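Local coordinates for bifunctional protein FolD (Thermus thermophilus, PDB 6V6Y), which probably catalyses the NADP-dependent oxidation of 5,10-methylenetetrahydrofolate to 5,10-methenyltetrahydrofolate and the hydrolysis of that product to 10-formyltetrahydrofolate, at residues L57-Q62 against M264-T269; I110-D115 against H120-G125. One frame throughout, in Å; residues are numbered along the deposited sequence.

How the contacts relate
Contact 1 is buried: all four of its touching residues lie inside the protein. Contact 2 is partly buried, and the second subunit packs on Leu-122. Their centres are about 17 Å apart, and their nearest atoms, about 5 Å apart, do not touch. Contact 2 is nested in the long chain loop that contact 1 closes. Both pair a part of the catalytic domain with a part of the NAD(P)-binding domain. Helix 257-276 supplies one side of contact 1 and also touches Leu-113 and Lys-114 of contact 2. Contact 1 is mostly apolar, with one hydrogen bond. Contact 2 mixes three hydrogen bonds with proline packing on a histidine ring and a leucine.

Contact 1 (L57-Q62 against M264-T269); sequences LGYRSQ and MLMGNT
A Schellman motif at Gly-58 ends helix 41-57 and turns the chain into strand 60-66, and Leu-57 and Tyr-59 on either side of it pack on Met-266 and Thr-269 of helix 257-276. The contact joins the turn leading into strand 60-66, in the catalytic domain, to the last long helix of the chain. Gly-58 has the positive phi of this motif.

Tyr-59 meets both Met-266 and Thr-269. Its CG lies anti to the carbonyl carbon and beside the backbone N (chi1 -71°), and the ring extends toward the helix. Tyr-59 OH donates to the backbone Met-266 O at 2.7 Å. The acceptor sits at the ring edge, near the ring plane. From the carbonyl's side the donor stands above the plane, 48° out of it. This bond gives the buried hydroxyl a partner and helps to fix the end of the ring.

The sulfur of Met-266 makes a Met-aromatic contact with the same ring. Its approach is oblique, 51° off the ring normal, and the closest pair is Met-266 SD to Tyr-59 CE2 at 3.8 Å. The methionine chain bends at chi2 and chi3, and SD comes beside the ring. Leu-57 lies over one face of the ring through CD1, displaced toward the rim. The same methyl presses on the methionine stem, with Leu-57 CD1 a tight 3.5 Å from Met-266 CB. Ile-19 of helix 8-24 touches Leu-57, Tyr-59 and Met-266 as well.

Thr-269 turns its methyl to the tyrosine, with Thr-269 CG2 3.6 Å from Tyr-59 CE2. Its hydroxyl stays on the helix: Thr-269 OG1 donates to Leu-265 O at 2.9 Å, from the opposite face of that carbonyl to Thr-269 N.

Contact 2 (I110-D115 against H120-G125); sequences IHPLKD and HPLNVG
Asp-115 OD2 takes two hydrogen bonds from segment 120-125. His-120 N donates to Asp-115 OD2 at 2.8 Å, from above the carboxylate plane. Asn-123 ND2 also reaches Asp-115 OD2 at 2.8 Å, on the anti lone pair, with carboxylate and amide nearly coplanar. The Asp-115 CG lies anti to the backbone N (chi1 172°), which carries the carboxylate toward both donors. Asp-115 OD1 takes a weak bond from Phe-119 N.

Both amide hydrogens of Asn-123 are used. Besides the aspartate, Asn-123 ND2 bonds Pro-112 O at 3.2 Å, almost straight at 177° and on a lone pair in the carbonyl plane. Asn-123 OD1 accepts from Leu-134 N, so three hydrogen bonds fix the rotation of the amide. Replacing Asp-115 with an alanine would probably leave His-120 N and one amide hydrogen of Asn-123 without their acceptor and let the turn shift.

Pro-112 adds apolar packing. Its CG sits over the centre of the His-120 ring, a CH-pi contact at 3.8 Å from Pro-112 CG to the ring centroid. Pro-112 CB meets Leu-122 CD2 at 3.6 Å. On its own side, His-120 ND1 accepts from Leu-122 N at 3.0 Å, in the ring plane. This is a side-chain N-cap: His-120 caps the start of helix 121-129, and the aspartate ties that cap to the preceding loop.

Contact 1 (L57-Q62 against M264-T269)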
ATOM      1  N   LEU A  57     -16.347 -27.970   0.730  1.00 44.93           N
ATOM      2  CA  LEU A  57     -17.136 -27.134  -0.164  1.00 46.02           C
ATOM      3  C   LEU A  57     -17.404 -27.802  -1.504  1.00 50.18           C
ATOM      4  O   LEU A  57     -18.277 -27.330  -2.244  1.00 50.69           O
ATOM      5  CB  LEU A  57     -16.434 -25.795  -0.421  1.00 47.94           C
ATOM      6  CG  LEU A  57     -16.406 -24.721   0.666  1.00 47.84           C
ATOM      7  CD1 LEU A  57     -15.653 -23.511   0.134  1.00 42.16           C
ATOM      8  CD2 LEU A  57     -17.814 -24.341   1.088  1.00 45.25           C
ATOM      9  N   GLY A  58     -16.654 -28.855  -1.843  1.00 49.00           N
ATOM     10  CA  GLY A  58     -16.716 -29.459  -3.160  1.00 47.84           C
ATOM     11  C   GLY A  58     -15.616 -29.055  -4.118  1.00 56.26           C
ATOM     12  O   GLY A  58     -15.691 -29.402  -5.305  1.00 50.65           O
ATOM     13  N   TYR A  59     -14.604 -28.327  -3.653  1.00 52.94           N
ATOM     14  CA  TYR A  59     -13.487 -27.980  -4.515  1.00 53.11           C
ATOM     15  C   TYR A  59     -12.655 -29.220  -4.820  1.00 51.10           C
ATOM     16  O   TYR A  59     -12.621 -30.182  -4.046  1.00 47.14           O
ATOM     17  CB  TYR A  59     -12.580 -26.940  -3.847  1.00 49.25           C
ATOM     18  CG  TYR A  59     -13.121 -25.529  -3.722  1.00 50.57           C
ATOM     19  CD1 TYR A  59     -14.429 -25.214  -4.070  1.00 51.19           C
ATOM     20  CD2 TYR A  59     -12.308 -24.505  -3.227  1.00 50.96           C
ATOM     21  CE1 TYR A  59     -14.914 -23.918  -3.938  1.00 52.18           C
ATOM     22  CE2 TYR A  59     -12.778 -23.209  -3.097  1.00 47.98           C
ATOM     23  CZ  TYR A  59     -14.080 -22.918  -3.446  1.00 51.56           C
ATOM     24  OH  TYR A  59     -14.536 -21.626  -3.312  1.00 46.94           O
ATOM     25  N   ARG A  60     -11.958 -29.184  -5.949  1.00 49.12           N
ATOM     26  CA  ARG A  60     -10.808 -30.058  -6.139  1.00 48.18           C
ATOM     27  C   ARG A  60      -9.660 -29.447  -5.336  1.00 49.56           C
ATOM     28  O   ARG A  60      -9.210 -28.335  -5.634  1.00 48.64           O
ATOM     29  CB  ARG A  60     -10.458 -30.193  -7.620  1.00 53.45           C
ATOM     30  CG  ARG A  60     -11.655 -30.512  -8.556  1.00 61.67           C
ATOM     31  CD  ARG A  60     -11.253 -30.583 -10.064  1.00 65.30           C
ATOM     32  NE  ARG A  60     -11.212 -29.258 -10.718  1.00 68.45           N
ATOM     33  CZ  ARG A  60     -10.671 -29.008 -11.920  1.00 72.11           C
ATOM     34  NH1 ARG A  60     -10.112 -29.989 -12.622  1.00 75.07           N
ATOM     35  NH2 ARG A  60     -10.670 -27.769 -12.423  1.00 69.08           N
ATOM     36  N   SER A  61      -9.208 -30.135  -4.293  1.00 46.17           N
ATOM     37  CA  SER A  61      -8.161 -29.602  -3.439  1.00 45.71           C
ATOM     38  C   SER A  61      -7.069 -30.637  -3.245  1.00 44.87           C
ATOM     39  O   SER A  61      -7.341 -31.788  -2.895  1.00 37.80           O
ATOM     40  CB  SER A  61      -8.706 -29.165  -2.076  1.00 46.91           C
ATOM     41  OG  SER A  61      -7.637 -28.830  -1.196  1.00 44.04           O
ATOM     42  N   GLN A  62      -5.828 -30.208  -3.395  1.00 42.61           N
ATOM     43  CA  GLN A  62      -4.736 -31.153  -3.387  1.00 44.03           C
ATOM     44  C   GLN A  62      -3.559 -30.496  -2.683  1.00 46.76           C
ATOM     45  O   GLN A  62      -3.188 -29.367  -3.018  1.00 47.00           O
ATOM     46  CB  GLN A  62      -4.430 -31.551  -4.844  1.00 48.51           C
ATOM     47  CG  GLN A  62      -3.897 -32.942  -5.070  1.00 51.86           C
ATOM     48  CD  GLN A  62      -4.610 -34.010  -4.249  1.00 52.24           C
ATOM     49  OE1 GLN A  62      -3.990 -34.599  -3.365  1.00 55.91           O
ATOM     50  NE2 GLN A  62      -5.875 -34.314  -4.573  1.00 42.82           N
ATOM     51  N   MET A 264     -12.272 -16.706   3.469  1.00 41.00           N
ATOM     52  CA  MET A 264     -11.939 -15.816   2.366  1.00 42.49           C
ATOM     53  C   MET A 264     -10.910 -16.426   1.430  1.00 41.81           C
ATOM     54  O   MET A 264     -10.840 -16.021   0.265  1.00 42.83           O
ATOM     55  CB  MET A 264     -11.445 -14.459   2.892  1.00 38.07           C
ATOM     56  CG  MET A 264     -12.359 -13.836   3.933  1.00 37.41           C
ATOM     57  SD  MET A 264     -14.034 -13.550   3.357  0.57 32.39           S
ATOM     58  CE  MET A 264     -13.753 -12.504   1.973  1.00 34.96           C
ATOM     59  N   LEU A 265     -10.111 -17.386   1.905  1.00 39.34           N
ATOM     60  CA  LEU A 265      -9.287 -18.159   0.984  1.00 39.09           C
ATOM     61  C   LEU A 265     -10.159 -18.991   0.042  1.00 45.20           C
ATOM     62  O   LEU A 265      -9.892 -19.062  -1.165  1.00 45.66           O
ATOM     63  CB  LEU A 265      -8.320 -19.049   1.765  1.00 40.89           C
ATOM     64  CG  LEU A 265      -7.602 -20.113   0.931  1.00 46.18           C
ATOM     65  CD1 LEU A 265      -6.692 -19.470  -0.128  1.00 44.39           C
ATOM     66  CD2 LEU A 265      -6.827 -21.061   1.834  1.00 45.80           C
ATOM     67  N   MET A 266     -11.215 -19.616   0.568  1.00 40.66           N
ATOM     68  CA  MET A 266     -12.139 -20.326  -0.314  1.00 48.93           C
ATOM     69  C   MET A 266     -12.784 -19.351  -1.290  1.00 49.25           C
ATOM     70  O   MET A 266     -12.950 -19.662  -2.478  1.00 44.15           O
ATOM     71  CB  MET A 266     -13.207 -21.071   0.503  1.00 34.93           C
ATOM     72  CG  MET A 266     -12.612 -22.088   1.456  1.00 34.06           C
ATOM     73  SD  MET A 266     -11.540 -23.138   0.501  0.53 30.83           S
ATOM     74  CE  MET A 266     -10.257 -23.468   1.676  1.00 37.60           C
ATOM     75  N   GLY A 267     -13.123 -18.148  -0.809  1.00 42.66           N
ATOM     76  CA  GLY A 267     -13.708 -17.150  -1.688  1.00 41.60           C
ATOM     77  C   GLY A 267     -12.725 -16.634  -2.723  1.00 45.54           C
ATOM     78  O   GLY A 267     -13.102 -16.332  -3.859  1.00 49.12           O
ATOM     79  N   ASN A 268     -11.449 -16.527  -2.355  1.00 44.86           N
ATOM     80  CA  ASN A 268     -10.459 -16.106  -3.344  1.00 46.92           C
ATOM     81  C   ASN A 268     -10.225 -17.200  -4.378  1.00 49.44           C
ATOM     82  O   ASN A 268      -9.835 -16.908  -5.520  1.00 45.95           O
ATOM     83  CB  ASN A 268      -9.134 -15.749  -2.668  1.00 39.40           C
ATOM     84  CG  ASN A 268      -9.004 -14.270  -2.329  1.00 42.73           C
ATOM     85  OD1 ASN A 268      -9.901 -13.460  -2.577  1.00 42.16           O
ATOM     86  ND2 ASN A 268      -7.854 -13.911  -1.755  1.00 43.44           N
ATOM     87  N   THR A 269     -10.430 -18.464  -3.989  1.00 48.28           N
ATOM     88  CA  THR A 269     -10.226 -19.565  -4.926  1.00 45.89           C
ATOM     89  C   THR A 269     -11.296 -19.548  -6.018  1.00 50.26           C
ATOM     90  O   THR A 269     -10.984 -19.641  -7.210  1.00 49.57           O
ATOM     91  CB  THR A 269     -10.211 -20.895  -4.175  1.00 46.97           C
ATOM     92  OG1 THR A 269      -9.103 -20.907  -3.274  1.00 43.58           O
ATOM     93  CG2 THR A 269     -10.054 -22.070  -5.143  1.00 46.30           C
TER

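Contact 2 (I110-D115 against H120-G125)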
ATOM      1  N   ILE A 110       4.233 -17.117  -8.703  1.00 45.83           N
ATOM      2  CA  ILE A 110       2.857 -17.564  -8.868  1.00 45.63           C
ATOM      3  C   ILE A 110       2.138 -16.615  -9.809  1.00 48.57           C
ATOM      4  O   ILE A 110       2.276 -15.393  -9.697  1.00 45.50           O
ATOM      5  CB  ILE A 110       2.132 -17.618  -7.515  1.00 47.74           C
ATOM      6  CG1 ILE A 110       2.916 -18.460  -6.506  1.00 48.92           C
ATOM      7  CG2 ILE A 110       0.704 -18.108  -7.711  1.00 43.83           C
ATOM      8  CD1 ILE A 110       2.474 -18.252  -5.071  1.00 43.40           C
ATOM      9  N   HIS A 111       1.368 -17.161 -10.743  1.00 49.42           N
ATOM     10  CA  HIS A 111       0.644 -16.288 -11.656  1.00 48.29           C
ATOM     11  C   HIS A 111      -0.390 -15.465 -10.889  1.00 50.92           C
ATOM     12  O   HIS A 111      -1.156 -16.024 -10.086  1.00 50.41           O
ATOM     13  CB  HIS A 111      -0.048 -17.056 -12.774  1.00 49.77           C
ATOM     14  CG  HIS A 111      -0.555 -16.157 -13.855  1.00 55.75           C
ATOM     15  ND1 HIS A 111      -1.813 -15.594 -13.824  1.00 57.19           N
ATOM     16  CD2 HIS A 111       0.058 -15.654 -14.958  1.00 57.67           C
ATOM     17  CE1 HIS A 111      -1.969 -14.816 -14.882  1.00 59.67           C
ATOM     18  NE2 HIS A 111      -0.847 -14.831 -15.584  1.00 57.78           N
ATOM     19  N   PRO A 112      -0.469 -14.153 -11.127  1.00 54.21           N
ATOM     20  CA  PRO A 112      -1.359 -13.311 -10.311  1.00 49.59           C
ATOM     21  C   PRO A 112      -2.808 -13.745 -10.345  1.00 48.70           C
ATOM     22  O   PRO A 112      -3.540 -13.515  -9.371  1.00 50.61           O
ATOM     23  CB  PRO A 112      -1.172 -11.912 -10.923  1.00 53.25           C
ATOM     24  CG  PRO A 112       0.126 -11.986 -11.671  1.00 50.47           C
ATOM     25  CD  PRO A 112       0.247 -13.376 -12.160  1.00 50.43           C
ATOM     26  N   LEU A 113      -3.252 -14.382 -11.424  1.00 50.65           N
ATOM     27  CA  LEU A 113      -4.645 -14.800 -11.492  1.00 52.65           C
ATOM     28  C   LEU A 113      -4.923 -16.062 -10.688  1.00 47.07           C
ATOM     29  O   LEU A 113      -6.092 -16.430 -10.528  1.00 46.59           O
ATOM     30  CB  LEU A 113      -5.061 -15.020 -12.948  1.00 55.67           C
ATOM     31  CG  LEU A 113      -5.048 -13.790 -13.864  1.00 59.02           C
ATOM     32  CD1 LEU A 113      -5.727 -14.121 -15.182  1.00 57.33           C
ATOM     33  CD2 LEU A 113      -5.716 -12.603 -13.197  1.00 56.88           C
ATOM     34  N   LYS A 114      -3.882 -16.735 -10.206  1.00 43.69           N
ATOM     35  CA  LYS A 114      -4.017 -17.913  -9.365  1.00 46.15           C
ATOM     36  C   LYS A 114      -3.519 -17.645  -7.950  1.00 45.94           C
ATOM     37  O   LYS A 114      -3.450 -18.567  -7.127  1.00 43.95           O
ATOM     38  CB  LYS A 114      -3.264 -19.088  -9.997  1.00 45.43           C
ATOM     39  CG  LYS A 114      -3.799 -19.509 -11.384  1.00 48.48           C
ATOM     40  CD  LYS A 114      -2.967 -20.651 -11.964  1.00 49.13           C
ATOM     41  CE  LYS A 114      -3.413 -21.067 -13.384  1.00 52.28           C
ATOM     42  NZ  LYS A 114      -2.934 -22.454 -13.751  1.00 46.53           N
ATOM     43  N   ASP A 115      -3.181 -16.393  -7.653  1.00 42.59           N
ATOM     44  CA  ASP A 115      -2.505 -16.028  -6.412  1.00 44.36           C
ATOM     45  C   ASP A 115      -3.547 -15.790  -5.310  1.00 45.37           C
ATOM     46  O   ASP A 115      -3.798 -14.665  -4.857  1.00 42.72           O
ATOM     47  CB  ASP A 115      -1.625 -14.812  -6.672  1.00 44.18           C
ATOM     48  CG  ASP A 115      -1.029 -14.244  -5.425  1.00 44.03           C
ATOM     49  OD1 ASP A 115      -0.609 -15.028  -4.545  1.00 45.87           O
ATOM     50  OD2 ASP A 115      -0.984 -13.004  -5.339  1.00 41.82           O
ATOM     51  N   HIS A 120       1.349 -11.567  -4.630  1.00 45.47           N
ATOM     52  CA  HIS A 120       2.072 -11.149  -5.820  1.00 48.15           C
ATOM     53  C   HIS A 120       2.043  -9.624  -5.939  1.00 47.43           C
ATOM     54  O   HIS A 120       0.978  -9.010  -5.758  1.00 46.01           O
ATOM     55  CB  HIS A 120       1.470 -11.792  -7.066  1.00 47.45           C
ATOM     56  CG  HIS A 120       2.296 -11.588  -8.298  1.00 51.21           C
ATOM     57  ND1 HIS A 120       2.394 -10.367  -8.931  1.00 49.03           N
ATOM     58  CD2 HIS A 120       3.070 -12.446  -9.009  1.00 51.97           C
ATOM     59  CE1 HIS A 120       3.192 -10.481  -9.978  1.00 49.89           C
ATOM     60  NE2 HIS A 120       3.614 -11.733 -10.049  1.00 53.93           N
ATOM     61  N   PRO A 121       3.173  -8.978  -6.226  1.00 46.91           N
ATOM     62  CA  PRO A 121       3.186  -7.504  -6.214  1.00 45.65           C
ATOM     63  C   PRO A 121       2.142  -6.884  -7.130  1.00 44.27           C
ATOM     64  O   PRO A 121       1.702  -5.760  -6.860  1.00 45.62           O
ATOM     65  CB  PRO A 121       4.615  -7.156  -6.655  1.00 47.42           C
ATOM     66  CG  PRO A 121       5.126  -8.410  -7.362  1.00 47.20           C
ATOM     67  CD  PRO A 121       4.480  -9.545  -6.601  1.00 48.49           C
ATOM     68  N   LEU A 122       1.688  -7.590  -8.172  1.00 43.89           N
ATOM     69  CA  LEU A 122       0.600  -7.059  -8.995  1.00 45.11           C
ATOM     70  C   LEU A 122      -0.713  -7.021  -8.220  1.00 44.86           C
ATOM     71  O   LEU A 122      -1.512  -6.088  -8.382  1.00 45.17           O
ATOM     72  CB  LEU A 122       0.440  -7.881 -10.287  1.00 48.94           C
ATOM     73  CG  LEU A 122      -0.869  -7.663 -11.090  1.00 54.65           C
ATOM     74  CD1 LEU A 122      -1.071  -6.203 -11.499  1.00 54.15           C
ATOM     75  CD2 LEU A 122      -0.974  -8.564 -12.339  1.00 56.48           C
ATOM     76  N   ASN A 123      -0.961  -8.019  -7.370  1.00 38.90           N
ATOM     77  CA  ASN A 123      -2.156  -7.949  -6.538  1.00 40.93           C
ATOM     78  C   ASN A 123      -2.001  -6.915  -5.433  1.00 37.96           C
ATOM     79  O   ASN A 123      -2.959  -6.200  -5.107  1.00 38.73           O
ATOM     80  CB  ASN A 123      -2.473  -9.323  -5.970  1.00 40.47           C
ATOM     81  CG  ASN A 123      -3.039 -10.250  -7.029  1.00 45.82           C
ATOM     82  OD1 ASN A 123      -3.909  -9.847  -7.813  1.00 43.35           O
ATOM     83  ND2 ASN A 123      -2.542 -11.485  -7.074  1.00 43.72           N
ATOM     84  N   VAL A 124      -0.810  -6.820  -4.838  1.00 37.43           N
ATOM     85  CA  VAL A 124      -0.576  -5.763  -3.858  1.00 39.87           C
ATOM     86  C   VAL A 124      -0.778  -4.402  -4.507  1.00 44.57           C
ATOM     87  O   VAL A 124      -1.433  -3.513  -3.940  1.00 41.96           O
ATOM     88  CB  VAL A 124       0.833  -5.891  -3.252  1.00 42.69           C
ATOM     89  CG1 VAL A 124       1.053  -4.811  -2.162  1.00 38.34           C
ATOM     90  CG2 VAL A 124       1.037  -7.296  -2.709  1.00 33.83           C
ATOM     91  N   GLY A 125      -0.259  -4.236  -5.727  1.00 43.95           N
ATOM     92  CA  GLY A 125      -0.340  -2.944  -6.385  1.00 42.62           C
ATOM     93  C   GLY A 125      -1.752  -2.595  -6.801  1.00 45.00           C
ATOM     94  O   GLY A 125      -2.163  -1.431  -6.723  1.00 45.77           O
TER
HETATM   95  O   HOH W   1       4.134 -14.456 -12.023  1.00 52.80           O